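Local coordinates for hypothetical protein (PDB 4JGL) that is of unknown function, an orphan with a streptavidin-like fold to which two extra alpha helices have been added, at residues N68-V73 against P110-I115; Y45-P50 against D150-E155; L25-S30 against G36-M41; F55-D60 against K134-C139. One frame throughout, in Å; residues are numbered along the deposited sequence.

Interaction 1: residues N68-V73 against P110-I115; sequences NIYTYV and PSFTFI
Within the curled antiparallel sheet of this streptavidin-like fold, Y70 on strand 64-75 reaches P110 and F112, where the chain enters strand 112-116. Strand 78-92 pairs with both strands, so the two are not sheet neighbours: Y70 CA and S111 CA stand 8.4 Å apart, and the Y70 side chain, its CG set opposite the carbonyl carbon (chi1 -70°), spans the gap to P110. Its OH donates a hydrogen bond to P110 O (2.7 Å). The carbonyl lies at the edge of the phenol ring, near the ring plane, and the hydroxyl sits in the carbonyl plane, with a C=O...OH angle of 159°. F112 turns its edge toward the Y70 face in an offset edge-to-face pair, the planes inclined at 61° and the centroids 5.8 Å apart. F112 CE2 comes within 3.4 Å of Y70 OH. F55 and K57 of strand 54-61 touch Y70 and F112 respectively. The phenol of buried Y70 thus spends its proton on a loop carbonyl, and its aromatic surface packs against F112.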
loop_
_atom_site.group_PDB
_atom_site.type_symbol
_atom_site.label_atom_id
_atom_site.label_comp_id
_atom_site.label_asym_id
_atom_site.label_seq_id
_atom_site.Cartn_x
_atom_site.Cartn_y
_atom_site.Cartn_z
ATOM N N ASN A 68 5.860 1.668 -1.716
ATOM C CA ASN A 68 5.993 2.902 -0.957
ATOM C C ASN A 68 5.686 2.638 0.518
ATOM O O ASN A 68 4.646 2.045 0.840
ATOM C CB ASN A 68 5.060 3.992 -1.509
ATOM C CG ASN A 68 5.666 4.783 -2.677
ATOM O OD1 ASN A 68 6.875 4.973 -2.754
ATOM N ND2 ASN A 68 4.807 5.255 -3.591
ATOM N N ILE A 69 6.601 3.062 1.383
ATOM C CA ILE A 69 6.386 3.063 2.827
ATOM C C ILE A 69 5.996 4.483 3.188
ATOM O O ILE A 69 6.800 5.426 3.063
ATOM C CB ILE A 69 7.638 2.667 3.610
ATOM C CG1 ILE A 69 8.105 1.256 3.251
ATOM C CG2 ILE A 69 7.334 2.742 5.116
ATOM C CD1 ILE A 69 9.515 0.943 3.776
ATOM N N TYR A 70 4.737 4.649 3.572
ATOM C CA TYR A 70 4.187 5.895 4.095
ATOM C C TYR A 70 4.145 5.794 5.604
ATOM O O TYR A 70 3.888 4.715 6.150
ATOM C CB TYR A 70 2.737 6.120 3.617
ATOM C CG TYR A 70 2.579 6.438 2.146
ATOM C CD1 TYR A 70 2.484 5.454 1.167
ATOM C CD2 TYR A 70 2.446 7.744 1.734
ATOM C CE1 TYR A 70 2.315 5.810 -0.170
ATOM C CE2 TYR A 70 2.289 8.083 0.432
ATOM C CZ TYR A 70 2.241 7.132 -0.531
ATOM O OH TYR A 70 2.064 7.502 -1.862
ATOM N N THR A 71 4.290 6.936 6.272
ATOM C CA THR A 71 3.879 7.030 7.657
ATOM C C THR A 71 2.441 7.535 7.690
ATOM O O THR A 71 2.018 8.239 6.780
ATOM C CB THR A 71 4.815 7.954 8.452
ATOM O OG1 THR A 71 4.828 9.249 7.854
ATOM C CG2 THR A 71 6.217 7.377 8.485
ATOM N N TYR A 72 1.662 7.153 8.694
ATOM C CA TYR A 72 0.284 7.625 8.764
ATOM C C TYR A 72 -0.081 8.006 10.181
ATOM O O TYR A 72 0.490 7.498 11.157
ATOM C CB TYR A 72 -0.747 6.634 8.203
ATOM C CG TYR A 72 -1.200 5.558 9.144
ATOM C CD1 TYR A 72 -0.516 4.365 9.252
ATOM C CD2 TYR A 72 -2.324 5.735 9.942
ATOM C CE1 TYR A 72 -0.945 3.370 10.092
ATOM C CE2 TYR A 72 -2.747 4.755 10.801
ATOM C CZ TYR A 72 -2.062 3.570 10.870
ATOM O OH TYR A 72 -2.466 2.569 11.720
ATOM N N VAL A 73 -1.062 8.887 10.249
ATOM C CA VAL A 73 -1.757 9.231 11.478
ATOM C C VAL A 73 -3.246 9.255 11.160
ATOM O O VAL A 73 -3.648 9.452 10.008
ATOM C CB VAL A 73 -1.305 10.584 12.057
ATOM C CG1 VAL A 73 0.198 10.559 12.372
ATOM C CG2 VAL A 73 -1.666 11.747 11.160
ATOM N N PRO A 110 2.857 11.174 -4.302
ATOM C CA PRO A 110 1.622 11.720 -3.754
ATOM C C PRO A 110 1.386 11.319 -2.301
ATOM O O PRO A 110 1.729 10.198 -1.899
ATOM C CB PRO A 110 0.532 11.089 -4.642
ATOM C CG PRO A 110 1.116 9.951 -5.290
ATOM C CD PRO A 110 2.602 10.235 -5.409
ATOM N N SER A 111 0.848 12.253 -1.516
ATOM C CA SER A 111 0.274 11.952 -0.224
ATOM C C SER A 111 -1.140 11.433 -0.437
ATOM O O SER A 111 -1.732 11.607 -1.513
ATOM C CB SER A 111 0.287 13.173 0.693
ATOM O OG SER A 111 1.612 13.606 0.947
ATOM N N PHE A 112 -1.666 10.754 0.566
ATOM C CA PHE A 112 -3.050 10.300 0.509
ATOM C C PHE A 112 -3.773 10.649 1.798
ATOM O O PHE A 112 -3.203 10.514 2.885
ATOM C CB PHE A 112 -3.132 8.763 0.348
ATOM C CG PHE A 112 -2.743 8.257 -1.016
ATOM C CD1 PHE A 112 -3.623 8.416 -2.071
ATOM C CD2 PHE A 112 -1.545 7.603 -1.240
ATOM C CE1 PHE A 112 -3.302 7.944 -3.330
ATOM C CE2 PHE A 112 -1.213 7.157 -2.494
ATOM C CZ PHE A 112 -2.083 7.323 -3.534
ATOM N N THR A 113 -5.027 11.041 1.657
ATOM C CA THR A 113 -5.987 11.021 2.767
ATOM C C THR A 113 -7.079 10.046 2.361
ATOM O O THR A 113 -7.770 10.274 1.353
ATOM C CB THR A 113 -6.586 12.398 3.048
ATOM O OG1 THR A 113 -5.534 13.284 3.469
ATOM C CG2 THR A 113 -7.634 12.369 4.185
ATOM N N PHE A 114 -7.224 8.970 3.120
ATOM C CA PHE A 114 -8.249 7.971 2.877
ATOM C C PHE A 114 -9.420 8.215 3.823
ATOM O O PHE A 114 -9.222 8.294 5.048
ATOM C CB PHE A 114 -7.683 6.573 3.066
ATOM C CG PHE A 114 -6.699 6.178 2.000
ATOM C CD1 PHE A 114 -7.124 5.961 0.687
ATOM C CD2 PHE A 114 -5.368 6.038 2.282
ATOM C CE1 PHE A 114 -6.212 5.608 -0.306
ATOM C CE2 PHE A 114 -4.458 5.686 1.295
ATOM C CZ PHE A 114 -4.890 5.494 0.003
ATOM N N ILE A 115 -10.623 8.334 3.249
ATOM C CA ILE A 115 -11.838 8.584 4.007
ATOM C C ILE A 115 -12.781 7.384 3.875
ATOM O O ILE A 115 -12.754 6.667 2.874
ATOM C CB ILE A 115 -12.553 9.872 3.567
ATOM C CG1 ILE A 115 -13.094 9.773 2.151
ATOM C CG2 ILE A 115 -11.623 11.078 3.716
ATOM C CD1 ILE A 115 -13.946 10.995 1.754
#

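Interaction 2: residues Y45-P50 against D150-E155; sequences YGYLMP and DLFEDE
Y47 and F152 bring together strand 44-49 and helix 142-153, their rings forming an offset edge-to-face pair. CB of Y47 leaves the strand toward the helix, and chi1 of -166°, with CG opposite the backbone N, carries the ring out to F152. Along one side of that ring CD2 lies 3.7 Å from F152 CZ. The next atom, CE2, makes the closest approach, 3.3 Å from F152 CE2 in one of the two modelled conformers of F152. CZ of Y47 follows at 3.6 Å from the same F152 CE2. The phenol ends in OH, also 3.6 Å from F152 CE2, but its hydrogen-bond partner is E149, one turn back on the helix. F152 presents its edge to the Y47 face, with centroids 5.2 Å apart and planes at 63°; F148 also meets the Y47 ring, and F160 of helix 158-165 meets F152. With an alanine in place of Y47, F152 would probably lose the ring its edge rests against and E149 a hydrogen-bond mate. Both touching residues are buried, and their aromatic packing seats one of the two helices added to the streptavidin-like fold against its sheet.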
loop_
_atom_site.group_PDB
_atom_site.type_symbol
_atom_site.label_atom_id
_atom_site.label_comp_id
_atom_site.label_asym_id
_atom_site.label_seq_id
_atom_site.Cartn_x
_atom_site.Cartn_y
_atom_site.Cartn_z
ATOM N N TYR A 45 -1.785 -2.885 -4.083
ATOM C CA TYR A 45 -2.031 -3.566 -2.834
ATOM C C TYR A 45 -1.638 -2.654 -1.696
ATOM O O TYR A 45 -0.579 -2.009 -1.756
ATOM C CB TYR A 45 -1.195 -4.855 -2.763
ATOM C CG TYR A 45 -1.385 -5.738 -3.960
ATOM C CD1 TYR A 45 -0.665 -5.541 -5.135
ATOM C CD2 TYR A 45 -2.349 -6.709 -3.945
ATOM C CE1 TYR A 45 -0.861 -6.345 -6.241
ATOM C CE2 TYR A 45 -2.567 -7.539 -5.043
ATOM C CZ TYR A 45 -1.840 -7.337 -6.186
ATOM O OH TYR A 45 -2.033 -8.142 -7.289
ATOM N N GLY A 46 -2.436 -2.634 -0.647
ATOM C CA GLY A 46 -2.116 -1.874 0.521
ATOM C C GLY A 46 -1.989 -2.693 1.784
ATOM O O GLY A 46 -2.618 -3.735 1.920
ATOM N N TYR A 47 -1.254 -2.149 2.746
ATOM C CA TYR A 47 -1.036 -2.827 4.019
ATOM C C TYR A 47 -0.933 -1.795 5.115
ATOM O O TYR A 47 -0.007 -0.987 5.109
ATOM C CB TYR A 47 0.237 -3.671 3.943
ATOM C CG TYR A 47 0.449 -4.690 5.023
ATOM C CD1 TYR A 47 -0.340 -5.812 5.139
ATOM C CD2 TYR A 47 1.498 -4.579 5.896
ATOM C CE1 TYR A 47 -0.089 -6.778 6.101
ATOM C CE2 TYR A 47 1.736 -5.522 6.865
ATOM C CZ TYR A 47 0.960 -6.621 6.960
ATOM O OH TYR A 47 1.240 -7.553 7.943
ATOM N N LEU A 48 -1.901 -1.802 6.014
ATOM C CA LEU A 48 -1.935 -0.855 7.128
ATOM C C LEU A 48 -1.364 -1.530 8.369
ATOM O O LEU A 48 -1.786 -2.632 8.711
ATOM C CB LEU A 48 -3.359 -0.366 7.393
ATOM C CG LEU A 48 -3.520 0.798 8.357
ATOM C CD1 LEU A 48 -3.110 2.078 7.685
ATOM C CD2 LEU A 48 -4.962 0.880 8.840
HETATM N N MSE A 49 -0.401 -0.877 9.010
HETATM C CA MSE A 49 0.313 -1.440 10.159
HETATM C C MSE A 49 0.191 -0.528 11.360
HETATM O O MSE A 49 1.075 0.309 11.608
HETATM C CB MSE A 49 1.767 -1.596 9.823
HETATM C CG MSE A 49 2.084 -2.490 8.682
HETATM SE SE MSE A 49 3.932 -2.655 8.249
HETATM C CE MSE A 49 4.457 -3.559 9.691
ATOM N N PRO A 50 -0.907 -0.657 12.114
ATOM C CA PRO A 50 -1.093 0.235 13.251
ATOM C C PRO A 50 0.013 0.133 14.305
ATOM O O PRO A 50 0.289 1.140 14.955
ATOM C CB PRO A 50 -2.431 -0.211 13.823
ATOM C CG PRO A 50 -3.148 -0.868 12.672
ATOM C CD PRO A 50 -2.088 -1.500 11.876
ATOM N N ASP A 150 3.789 -12.844 3.159
ATOM C CA ASP A 150 4.709 -13.785 2.517
ATOM C C ASP A 150 5.998 -13.091 2.089
ATOM O O ASP A 150 7.096 -13.628 2.265
ATOM C CB ASP A 150 4.046 -14.433 1.306
ATOM C CG ASP A 150 4.952 -15.349 0.568
ATOM O OD1 ASP A 150 5.152 -16.466 1.073
ATOM O OD2 ASP A 150 5.455 -14.959 -0.512
ATOM N N LEU A 151 5.877 -11.900 1.509
ATOM C CA LEU A 151 7.026 -11.140 1.090
ATOM C C LEU A 151 7.917 -10.779 2.299
ATOM O O LEU A 151 9.137 -10.947 2.249
ATOM C CB LEU A 151 6.531 -9.937 0.287
ATOM C CG LEU A 151 7.557 -9.016 -0.318
ATOM C CD1 LEU A 151 8.329 -9.722 -1.415
ATOM C CD2 LEU A 151 6.858 -7.730 -0.820
ATOM N N PHE A 152 7.323 -10.319 3.400
ATOM C CA PHE A 152 8.120 -9.955 4.587
ATOM C C PHE A 152 8.962 -11.098 5.080
ATOM O O PHE A 152 10.078 -10.883 5.549
ATOM C CB PHE A 152 7.289 -9.604 5.807
ATOM C CG PHE A 152 6.450 -8.402 5.665
ATOM C CD1 PHE A 152 6.880 -7.298 4.962
ATOM C CD2 PHE A 152 5.225 -8.366 6.297
ATOM C CE1 PHE A 152 6.078 -6.186 4.857
ATOM C CE2 PHE A 152 4.430 -7.271 6.205
ATOM C CZ PHE A 152 4.851 -6.170 5.491
ATOM N N GLU A 153 8.408 -12.303 5.027
ATOM C CA GLU A 153 9.040 -13.453 5.661
ATOM C C GLU A 153 9.815 -14.325 4.681
ATOM O O GLU A 153 10.412 -15.337 5.077
ATOM C CB GLU A 153 7.994 -14.244 6.468
ATOM C CG GLU A 153 7.138 -13.401 7.449
ATOM C CD GLU A 153 7.884 -12.599 8.516
ATOM O OE1 GLU A 153 8.917 -13.084 9.031
ATOM O OE2 GLU A 153 7.377 -11.497 8.877
ATOM N N ASP A 154 9.899 -13.910 3.421
ATOM C CA ASP A 154 10.689 -14.618 2.416
ATOM C C ASP A 154 12.142 -14.474 2.843
ATOM O O ASP A 154 12.581 -13.377 3.143
ATOM C CB ASP A 154 10.466 -13.967 1.043
ATOM C CG ASP A 154 11.125 -14.711 -0.098
ATOM O OD1 ASP A 154 12.368 -14.908 -0.056
ATOM O OD2 ASP A 154 10.406 -15.091 -1.053
ATOM N N GLU A 155 12.874 -15.585 2.897
ATOM C CA GLU A 155 14.276 -15.552 3.345
ATOM C C GLU A 155 15.176 -14.593 2.550
ATOM O O GLU A 155 16.193 -14.111 3.071
ATOM C CB GLU A 155 14.880 -16.971 3.321
#

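Interaction 3: residues L25-S30 against G36-M41; sequences LMPAIS and GDFTTM
The F38 ring meets P27 at its edge, where P27 CG lies near the ring plane, 3.8 Å from F38 CD2. I29 approaches the same corner obliquely, with CD1 3.9 Å from F38 CD2, and the rings of F34 and Y137 form edge-to-face pairs with F38. These groups fold the long loop of a beta hairpin back on its own first strand: residues 36-41 belong to the connection between strands 22-29 and 44-49, which are antiparallel neighbours in the streptavidin-like sheet. The loop is tied down further by the disulfide C35-C120 and by a hydrogen bond from N122 to G36 O. A calcium ion lies about 8 Å from the F38 side chain, and C120, the disulfide mate of C35, belongs with T117 and S123 to a calcium site.

M41, a selenomethionine modelled in two conformers, adds the other apolar patch. Its CB lies 3.8 Å from P27 CB. Bends at chi2 (75°) and chi3 (59°) then fold the chain round, so that in one of the two conformers CE comes 3.6 Å from I29 CD1, the two side chains running at about a right angle.

F38 is the middle residue of an Asx turn, in which D37 OD1 accepts a hydrogen bond from the backbone N of T39 at 2.9 Å. The same oxygen takes a second bond, from T39 OG1 at 2.6 Å, received on the syn side of the carboxylate, 19° out of its plane.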
loop_
_atom_site.group_PDB
_atom_site.type_symbol
_atom_site.label_atom_id
_atom_site.label_comp_id
_atom_site.label_asym_id
_atom_site.label_seq_id
_atom_site.Cartn_x
_atom_site.Cartn_y
_atom_site.Cartn_z
ATOM N N LEU A 25 -6.948 -4.501 -1.388
ATOM C CA LEU A 25 -6.790 -4.263 -2.804
ATOM C C LEU A 25 -7.085 -2.795 -3.087
ATOM O O LEU A 25 -7.928 -2.181 -2.433
ATOM C CB LEU A 25 -7.753 -5.134 -3.603
ATOM C CG LEU A 25 -7.428 -6.625 -3.570
ATOM C CD1 LEU A 25 -8.538 -7.452 -4.267
ATOM C CD2 LEU A 25 -6.061 -6.929 -4.142
HETATM N N MSE A 26 -6.356 -2.230 -4.052
HETATM C CA MSE A 26 -6.382 -0.797 -4.328
HETATM C C MSE A 26 -6.620 -0.544 -5.818
HETATM O O MSE A 26 -5.709 -0.147 -6.551
HETATM C CB MSE A 26 -5.086 -0.119 -3.891
HETATM C CG MSE A 26 -4.765 -0.300 -2.395
HETATM SE SE MSE A 26 -3.293 0.709 -1.855
HETATM C CE MSE A 26 -4.053 2.511 -2.152
ATOM N N PRO A 27 -7.855 -0.764 -6.270
ATOM C CA PRO A 27 -8.197 -0.367 -7.637
ATOM C C PRO A 27 -8.241 1.166 -7.711
ATOM O O PRO A 27 -8.486 1.842 -6.707
ATOM C CB PRO A 27 -9.589 -0.967 -7.825
ATOM C CG PRO A 27 -10.168 -0.973 -6.463
ATOM C CD PRO A 27 -9.004 -1.280 -5.529
ATOM N N ALA A 28 -8.027 1.692 -8.910
ATOM C CA ALA A 28 -8.113 3.107 -9.200
ATOM C C ALA A 28 -9.251 3.325 -10.187
ATOM O O ALA A 28 -9.279 2.713 -11.233
ATOM C CB ALA A 28 -6.797 3.654 -9.769
ATOM N N ILE A 29 -10.172 4.220 -9.837
ATOM C CA ILE A 29 -11.427 4.433 -10.589
ATOM C C ILE A 29 -11.663 5.928 -10.758
ATOM O O ILE A 29 -11.359 6.710 -9.862
ATOM C CB ILE A 29 -12.593 3.798 -9.812
ATOM C CG1 ILE A 29 -12.308 2.323 -9.588
ATOM C CG2 ILE A 29 -13.939 3.988 -10.516
ATOM C CD1 ILE A 29 -13.270 1.618 -8.661
ATOM N N SER A 30 -12.197 6.345 -11.916
ATOM C CA SER A 30 -12.378 7.772 -12.168
ATOM C C SER A 30 -13.355 8.430 -11.190
ATOM O O SER A 30 -13.200 9.602 -10.863
ATOM C CB SER A 30 -12.829 8.029 -13.609
ATOM O OG SER A 30 -11.806 7.640 -14.486
ATOM N N GLY A 36 -19.662 -1.277 -6.596
ATOM C CA GLY A 36 -20.012 -2.394 -7.426
ATOM C C GLY A 36 -18.907 -3.406 -7.301
ATOM O O GLY A 36 -18.323 -3.582 -6.220
ATOM N N ASP A 37 -18.620 -4.057 -8.415
ATOM C CA ASP A 37 -17.594 -5.058 -8.475
ATOM C C ASP A 37 -16.263 -4.356 -8.697
ATOM O O ASP A 37 -15.996 -3.815 -9.776
ATOM C CB ASP A 37 -17.892 -6.037 -9.613
ATOM C CG ASP A 37 -16.861 -7.150 -9.708
ATOM O OD1 ASP A 37 -15.904 -7.175 -8.903
ATOM O OD2 ASP A 37 -17.019 -8.018 -10.588
ATOM N N PHE A 38 -15.434 -4.368 -7.656
ATOM C CA PHE A 38 -14.138 -3.703 -7.685
ATOM C C PHE A 38 -13.054 -4.536 -8.368
ATOM O O PHE A 38 -11.941 -4.042 -8.537
ATOM C CB PHE A 38 -13.706 -3.335 -6.253
ATOM C CG PHE A 38 -14.422 -2.147 -5.683
ATOM C CD1 PHE A 38 -15.616 -2.282 -4.998
ATOM C CD2 PHE A 38 -13.888 -0.890 -5.804
ATOM C CE1 PHE A 38 -16.246 -1.174 -4.477
ATOM C CE2 PHE A 38 -14.507 0.201 -5.278
ATOM C CZ PHE A 38 -15.668 0.070 -4.614
ATOM N N THR A 39 -13.365 -5.761 -8.789
ATOM C CA THR A 39 -12.325 -6.669 -9.326
ATOM C C THR A 39 -12.153 -6.572 -10.847
ATOM O O THR A 39 -11.353 -7.315 -11.448
ATOM C CB THR A 39 -12.618 -8.142 -8.970
ATOM O OG1 THR A 39 -13.839 -8.548 -9.587
ATOM C CG2 THR A 39 -12.725 -8.341 -7.459
ATOM N N THR A 40 -12.892 -5.667 -11.481
ATOM C CA THR A 40 -12.817 -5.492 -12.931
ATOM C C THR A 40 -11.666 -4.545 -13.285
ATOM O O THR A 40 -11.439 -4.246 -14.466
ATOM C CB THR A 40 -14.141 -4.913 -13.482
ATOM O OG1 THR A 40 -14.471 -3.730 -12.753
ATOM C CG2 THR A 40 -15.275 -5.900 -13.304
HETATM N N MSE A 41 -10.956 -4.072 -12.248
HETATM C CA MSE A 41 -9.856 -3.110 -12.341
HETATM C C MSE A 41 -8.588 -3.735 -11.777
HETATM O O MSE A 41 -8.662 -4.474 -10.786
HETATM C CB MSE A 41 -10.194 -1.864 -11.498
HETATM C CG MSE A 41 -10.857 -0.701 -12.259
HETATM SE SE MSE A 41 -12.754 -0.948 -12.708
HETATM C CE MSE A 41 -13.495 -1.181 -10.905
#

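Interaction 4: residues F55-D60 against K134-C139; sequences FLKMHD and KYYYLC
F55 and K57 point across the interior of the streptavidin-like barrel toward L138 and Y136. Strands 54-61 and 135-140 are separated in the sheet by strands 44-49 and 22-29. Even the nearest CA atoms, those of K57 and L138, are 10.4 Å apart, and no hydrogen bond joins the two segments.

The apolar part of the contact is a meeting of F55 with L138, which run antiparallel alongside one another, with F55 CZ 3.9 Å from L138 CD2. F114 also packs on F55, and M26 and Y24 touch L138, so this end belongs to the buried core.

The other part is made by K57 over one face of Y136, the lysine chain crossing the tyrosine at about a right angle. Its CE forms a CH-pi contact, 3.8 Å from the centroid of the Y136 ring and 13° off the normal. An off-centre cation-pi interaction is added by the ammonium, with NZ 4.1 Å from that centroid and 33° off the ring normal. Its charge has a stronger partner in D44, which makes a salt bridge to it. A serine in place of Y136 would probably leave the K57 methylene without the face it rests on, and the ammonium held by D44 but freer to swing.

K57 is extended up to CE and then bends, chi4 being -74°, which places NZ 3.5 Å from both CZ and OH of Y136.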
loop_
_atom_site.group_PDB
_atom_site.type_symbol
_atom_site.label_atom_id
_atom_site.label_comp_id
_atom_site.label_asym_id
_atom_site.label_seq_id
_atom_site.Cartn_x
_atom_site.Cartn_y
_atom_site.Cartn_z
ATOM N N PHE A 55 1.819 2.728 6.462
ATOM C CA PHE A 55 0.929 2.281 5.406
ATOM C C PHE A 55 1.790 1.974 4.203
ATOM O O PHE A 55 2.554 2.837 3.751
ATOM C CB PHE A 55 -0.120 3.335 5.067
ATOM C CG PHE A 55 -0.949 2.963 3.869
ATOM C CD1 PHE A 55 -1.896 1.964 3.974
ATOM C CD2 PHE A 55 -0.720 3.537 2.646
ATOM C CE1 PHE A 55 -2.653 1.548 2.858
ATOM C CE2 PHE A 55 -1.486 3.133 1.519
ATOM C CZ PHE A 55 -2.403 2.121 1.642
ATOM N N LEU A 56 1.720 0.743 3.695
ATOM C CA LEU A 56 2.496 0.358 2.533
ATOM C C LEU A 56 1.607 0.221 1.318
ATOM O O LEU A 56 0.503 -0.288 1.408
ATOM C CB LEU A 56 3.249 -0.945 2.793
ATOM C CG LEU A 56 4.505 -0.839 3.653
ATOM C CD1 LEU A 56 4.163 -0.333 5.046
ATOM C CD2 LEU A 56 5.238 -2.186 3.695
ATOM N N LYS A 57 2.103 0.689 0.179
ATOM C CA LYS A 57 1.394 0.576 -1.088
ATOM C C LYS A 57 2.317 -0.066 -2.103
ATOM O O LYS A 57 3.413 0.454 -2.364
ATOM C CB LYS A 57 0.941 1.951 -1.573
ATOM C CG LYS A 57 0.243 1.896 -2.925
ATOM C CD LYS A 57 -0.438 3.212 -3.242
ATOM C CE LYS A 57 -1.245 3.124 -4.537
ATOM N NZ LYS A 57 -0.331 3.110 -5.705
HETATM N N MSE A 58 1.880 -1.181 -2.681
HETATM C CA MSE A 58 2.680 -1.981 -3.606
HETATM C C MSE A 58 2.086 -2.005 -4.991
HETATM O O MSE A 58 0.882 -2.211 -5.155
HETATM C CB MSE A 58 2.765 -3.390 -3.061
HETATM C CG MSE A 58 3.560 -4.358 -3.919
HETATM SE SE MSE A 58 4.114 -5.931 -3.007
HETATM C CE MSE A 58 2.707 -6.487 -3.425
ATOM N N HIS A 59 2.960 -1.827 -5.967
ATOM C CA HIS A 59 2.638 -1.883 -7.385
ATOM C C HIS A 59 3.508 -2.932 -8.049
ATOM O O HIS A 59 4.715 -2.987 -7.832
ATOM C CB HIS A 59 2.897 -0.514 -8.017
ATOM C CG HIS A 59 2.576 -0.422 -9.468
ATOM N ND1 HIS A 59 1.297 -0.482 -9.944
ATOM C CD2 HIS A 59 3.369 -0.239 -10.544
ATOM C CE1 HIS A 59 1.313 -0.370 -11.265
ATOM N NE2 HIS A 59 2.564 -0.219 -11.655
ATOM N N ASP A 60 2.878 -3.767 -8.865
ATOM C CA ASP A 60 3.547 -4.848 -9.601
ATOM C C ASP A 60 3.822 -4.417 -11.058
ATOM O O ASP A 60 2.914 -3.984 -11.764
ATOM C CB ASP A 60 2.615 -6.071 -9.567
ATOM C CG ASP A 60 3.172 -7.302 -10.233
ATOM O OD1 ASP A 60 4.164 -7.245 -10.943
ATOM O OD2 ASP A 60 2.546 -8.370 -10.040
ATOM N N LYS A 134 -7.447 9.418 -11.294
ATOM C CA LYS A 134 -8.310 8.438 -10.658
ATOM C C LYS A 134 -8.173 8.402 -9.154
ATOM O O LYS A 134 -7.152 8.774 -8.594
ATOM C CB LYS A 134 -8.050 7.053 -11.224
ATOM C CG LYS A 134 -8.405 6.983 -12.728
ATOM C CD LYS A 134 -8.306 5.596 -13.261
ATOM C CE LYS A 134 -8.773 5.487 -14.711
ATOM N NZ LYS A 134 -8.509 4.134 -15.267
ATOM N N TYR A 135 -9.227 7.916 -8.513
ATOM C CA TYR A 135 -9.253 7.707 -7.077
ATOM C C TYR A 135 -8.866 6.288 -6.717
ATOM O O TYR A 135 -9.472 5.351 -7.218
ATOM C CB TYR A 135 -10.649 7.975 -6.522
ATOM C CG TYR A 135 -11.111 9.400 -6.704
ATOM C CD1 TYR A 135 -10.770 10.372 -5.792
ATOM C CD2 TYR A 135 -11.868 9.781 -7.808
ATOM C CE1 TYR A 135 -11.183 11.678 -5.945
ATOM C CE2 TYR A 135 -12.279 11.087 -7.964
ATOM C CZ TYR A 135 -11.951 12.028 -7.034
ATOM O OH TYR A 135 -12.379 13.338 -7.208
ATOM N N TYR A 136 -7.861 6.143 -5.853
ATOM C CA TYR A 136 -7.572 4.851 -5.271
ATOM C C TYR A 136 -8.574 4.547 -4.167
ATOM O O TYR A 136 -8.907 5.403 -3.353
ATOM C CB TYR A 136 -6.162 4.824 -4.687
ATOM C CG TYR A 136 -5.092 4.592 -5.714
ATOM C CD1 TYR A 136 -4.877 3.331 -6.249
ATOM C CD2 TYR A 136 -4.279 5.624 -6.148
ATOM C CE1 TYR A 136 -3.898 3.097 -7.219
ATOM C CE2 TYR A 136 -3.289 5.400 -7.096
ATOM C CZ TYR A 136 -3.105 4.138 -7.631
ATOM O OH TYR A 136 -2.136 3.951 -8.603
ATOM N N TYR A 137 -9.024 3.307 -4.129
ATOM C CA TYR A 137 -9.824 2.783 -3.047
ATOM C C TYR A 137 -9.004 1.826 -2.209
ATOM O O TYR A 137 -8.000 1.275 -2.673
ATOM C CB TYR A 137 -11.035 2.039 -3.605
ATOM C CG TYR A 137 -12.072 2.945 -4.243
ATOM C CD1 TYR A 137 -11.834 3.590 -5.455
ATOM C CD2 TYR A 137 -13.300 3.155 -3.641
ATOM C CE1 TYR A 137 -12.801 4.386 -6.048
ATOM C CE2 TYR A 137 -14.263 3.947 -4.235
ATOM C CZ TYR A 137 -14.009 4.545 -5.442
ATOM O OH TYR A 137 -15.000 5.345 -5.992
ATOM N N LEU A 138 -9.449 1.621 -0.970
ATOM C CA LEU A 138 -8.943 0.536 -0.124
ATOM C C LEU A 138 -10.111 -0.413 0.067
ATOM O O LEU A 138 -11.103 -0.086 0.709
ATOM C CB LEU A 138 -8.461 1.046 1.238
ATOM C CG LEU A 138 -7.314 2.038 1.257
ATOM C CD1 LEU A 138 -6.946 2.427 2.673
ATOM C CD2 LEU A 138 -6.111 1.502 0.560
ATOM N N CYS A 139 -9.985 -1.629 -0.464
ATOM C CA CYS A 139 -10.961 -2.698 -0.318
ATOM C C CYS A 139 -10.353 -3.784 0.536
ATOM O O CYS A 139 -9.342 -4.382 0.152
ATOM C CB CYS A 139 -11.357 -3.247 -1.690
ATOM S SG CYS A 139 -12.008 -2.008 -2.833
#

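All four contacts involve strands of one curled antiparallel sheet. Interaction 3 closes first along the chain; interaction 1 is nested inside the loop closed by interaction 4, and interaction 4 inside that of interaction 2. The centres of interactions 1 and 4 are about 10 Å apart, as are those of 3 and 4, whereas interactions 2 and 3 are separated by about 21 Å. Strand 54-61 pairs with strands 64-75 and 44-49, and strand 135-140 with strand 22-29, so interaction 4 is tied by strand pairing to interactions 1, 2 and 3. Interaction 2 also brings in helix 142-153. Together they join barrel interior, surface loop and appended helix into one compact domain.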